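Side-chain contact in oxidoreductase (PDB 3Q2K), which probably oxidises a UDP-linked N-acetylglucosamine uronic acid with NAD as cofactor, a step in making 2,3-diacetamido-2,3-dideoxy-D-mannuronic acid: residues C[270-275]-C[281-286]. Sequence-based numbering, arbitrary orientation.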
ATOM      1  N   GLY C 270      13.285 -30.424  16.270  1.00 39.69           N
ATOM      2  CA  GLY C 270      13.168 -30.351  14.814  1.00 22.58           C
ATOM      3  C   GLY C 270      11.852 -31.041  14.531  1.00 39.79           C
ATOM      4  O   GLY C 270      11.832 -32.267  14.464  1.00 27.64           O
ATOM      5  N   SER C 271      10.748 -30.308  14.414  1.00 29.54           N
ATOM      6  CA  SER C 271       9.473 -31.024  14.456  1.00 25.56           C
ATOM      7  C   SER C 271       8.439 -30.471  13.485  1.00 43.93           C
ATOM      8  O   SER C 271       8.595 -29.352  13.000  1.00 38.55           O
ATOM      9  CB  SER C 271       8.864 -30.935  15.850  1.00 15.00           C
ATOM     10  OG  SER C 271       8.526 -29.574  16.058  1.00 38.87           O
ATOM     11  N   ILE C 272       7.430 -31.298  13.224  1.00 29.43           N
ATOM     12  CA  ILE C 272       6.241 -31.002  12.436  1.00 18.44           C
ATOM     13  C   ILE C 272       4.988 -31.600  13.065  1.00 19.97           C
ATOM     14  O   ILE C 272       4.965 -32.740  13.529  1.00 25.34           O
ATOM     15  CB  ILE C 272       6.333 -31.366  10.946  1.00 63.35           C
ATOM     16  CG1 ILE C 272       5.042 -30.935  10.245  1.00 35.65           C
ATOM     17  CG2 ILE C 272       6.570 -32.853  10.724  1.00 33.83           C
ATOM     18  CD1 ILE C 272       5.297 -30.540   8.796  1.00 24.80           C
ATOM     19  N   THR C 273       3.946 -30.785  13.161  1.00 19.23           N
ATOM     20  CA  THR C 273       2.674 -31.237  13.704  1.00 21.47           C
ATOM     21  C   THR C 273       1.649 -30.933  12.624  1.00 38.63           C
ATOM     22  O   THR C 273       1.608 -29.792  12.151  1.00 27.13           O
ATOM     23  CB  THR C 273       2.271 -30.306  14.847  1.00 27.79           C
ATOM     24  OG1 THR C 273       3.110 -30.585  15.968  1.00 31.98           O
ATOM     25  CG2 THR C 273       0.854 -30.593  15.261  1.00 29.55           C
ATOM     26  N   ILE C 274       0.880 -31.938  12.212  1.00 24.35           N
ATOM     27  CA  ILE C 274      -0.193 -31.714  11.257  1.00 19.25           C
ATOM     28  C   ILE C 274      -1.532 -32.055  11.886  1.00 35.98           C
ATOM     29  O   ILE C 274      -1.702 -33.170  12.371  1.00 21.06           O
ATOM     30  CB  ILE C 274       0.044 -32.537   9.982  1.00 31.74           C
ATOM     31  CG1 ILE C 274       1.339 -32.067   9.323  1.00 29.29           C
ATOM     32  CG2 ILE C 274      -1.065 -32.343   8.950  1.00 24.63           C
ATOM     33  CD1 ILE C 274       1.871 -33.109   8.358  1.00 22.60           C
ATOM     34  N   LEU C 275      -2.472 -31.119  11.865  1.00 20.47           N
ATOM     35  CA  LEU C 275      -3.779 -31.362  12.474  1.00 31.66           C
ATOM     36  C   LEU C 275      -4.863 -31.365  11.408  1.00 34.88           C
ATOM     37  O   LEU C 275      -4.925 -30.398  10.662  1.00 27.47           O
ATOM     38  CB  LEU C 275      -4.114 -30.243  13.460  1.00 27.52           C
ATOM     39  CG  LEU C 275      -3.082 -30.175  14.588  1.00 41.92           C
ATOM     40  CD1 LEU C 275      -3.444 -29.159  15.659  1.00 23.86           C
ATOM     41  CD2 LEU C 275      -3.055 -31.566  15.213  1.00 28.11           C
ATOM     42  N   VAL C 281      -1.078 -35.696  13.793  1.00 14.36           N
ATOM     43  CA  VAL C 281       0.248 -36.298  13.761  1.00 20.12           C
ATOM     44  C   VAL C 281       1.276 -35.277  14.235  1.00 34.44           C
ATOM     45  O   VAL C 281       1.208 -34.094  13.895  1.00 22.84           O
ATOM     46  CB  VAL C 281       0.627 -36.883  12.382  1.00 19.25           C
ATOM     47  CG1 VAL C 281       2.122 -37.090  12.229  1.00 41.17           C
ATOM     48  CG2 VAL C 281      -0.041 -38.246  12.250  1.00 41.57           C
ATOM     49  N   ARG C 282       2.218 -35.764  15.034  1.00 27.17           N
ATOM     50  CA  ARG C 282       3.334 -34.941  15.477  1.00 44.42           C
ATOM     51  C   ARG C 282       4.619 -35.749  15.360  1.00 51.23           C
ATOM     52  O   ARG C 282       4.720 -36.909  15.759  1.00 31.17           O
ATOM     53  CB  ARG C 282       3.084 -34.410  16.889  1.00 39.88           C
ATOM     54  CG  ARG C 282       4.314 -33.805  17.541  1.00 54.28           C
ATOM     55  CD  ARG C 282       3.868 -32.858  18.636  1.00 40.58           C
ATOM     56  NE  ARG C 282       4.981 -31.997  19.007  1.00 56.83           N
ATOM     57  CZ  ARG C 282       4.803 -30.737  19.389  1.00100.00           C
ATOM     58  NH1 ARG C 282       5.846 -29.982  19.716  1.00 63.74           N
ATOM     59  NH2 ARG C 282       3.564 -30.259  19.410  1.00 59.73           N
ATOM     60  N   VAL C 283       5.599 -35.124  14.720  1.00 27.39           N
ATOM     61  CA  VAL C 283       6.886 -35.750  14.493  1.00 26.31           C
ATOM     62  C   VAL C 283       7.854 -34.815  15.206  1.00 52.72           C
ATOM     63  O   VAL C 283       8.138 -33.713  14.731  1.00 25.73           O
ATOM     64  CB  VAL C 283       7.264 -35.939  13.007  1.00 34.83           C
ATOM     65  CG1 VAL C 283       8.411 -36.939  12.865  1.00 50.58           C
ATOM     66  CG2 VAL C 283       6.124 -36.458  12.134  1.00 26.37           C
ATOM     67  N   GLY C 284       8.322 -35.279  16.360  1.00 33.61           N
ATOM     68  CA  GLY C 284       9.349 -34.579  17.122  1.00 25.02           C
ATOM     69  C   GLY C 284      10.752 -35.135  17.023  1.00 52.73           C
ATOM     70  O   GLY C 284      11.129 -35.753  16.023  1.00 33.02           O
ATOM     71  N   GLY C 285      11.499 -34.922  18.101  1.00 33.97           N
ATOM     72  CA  GLY C 285      12.914 -35.238  18.110  1.00 28.22           C
ATOM     73  C   GLY C 285      13.697 -33.986  17.778  1.00 35.00           C
ATOM     74  O   GLY C 285      13.122 -32.913  17.596  1.00 47.46           O
ATOM     75  N   VAL C 286      15.019 -34.110  17.702  1.00 29.63           N
ATOM     76  CA  VAL C 286      15.834 -33.010  17.200  1.00 35.09           C
ATOM     77  C   VAL C 286      15.731 -32.768  15.696  1.00 49.39           C
ATOM     78  O   VAL C 286      16.077 -31.684  15.212  1.00 28.32           O
ATOM     79  CB  VAL C 286      17.303 -33.125  17.658  1.00 37.60           C
ATOM     80  CG1 VAL C 286      17.346 -33.169  19.178  1.00 42.54           C
ATOM     81  CG2 VAL C 286      17.974 -34.342  17.053  1.00 31.84           C
TER
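Arg282 reaches over Thr273, its cross-strand neighbour in a non-hydrogen-bonded pair of an antiparallel beta hairpin, and its chain from CB to NH2 keeps close to one hydroxyl. CB starts 3.9 Å from Thr273 OG1. CG stands anti to the backbone N (chi1 167°) and the chain runs on extended to NE, which carries CD past the same Thr273 OG1 at 3.6 Å. NE and CZ stay near it, and the guanidinium turns one face to the hydroxyl, with NH2 3.5 Å from Thr273 OG1 at an angle too poor for a hydrogen bond. The charged tip is engaged elsewhere: NH1 forms a salt bridge with Glu269, which also accepts a bond from Ser271 OG, and NH2 forms one with Glu269 of the second subunit. These carboxylates probably offset the approach of Arg282 of that subunit.

On the other side of the hairpin, the side chains of Ile272 and Val283 run alongside each other, with their CG2 atoms 3.9 Å apart. Two backbone bonds join this pair, Val283 N to Ile272 O (2.7 Å) and Ile272 N to Val283 O (2.9 Å). Ile274 and Val281 are paired likewise. Beyond Gly284 the second strand gives way to loop, yet Gly270 N still bonds to Gly285 O at 2.8 Å.

Within the mixed sheet of the C-terminal alpha/beta domain, strand 173-181 flanks 269-276 and strand 290-296 flanks 279-284. Helix 156-166 packs against Ile274, Val281 and Val283, while on the Thr273 side Phe181 of the second subunit packs against Thr273 and Leu275.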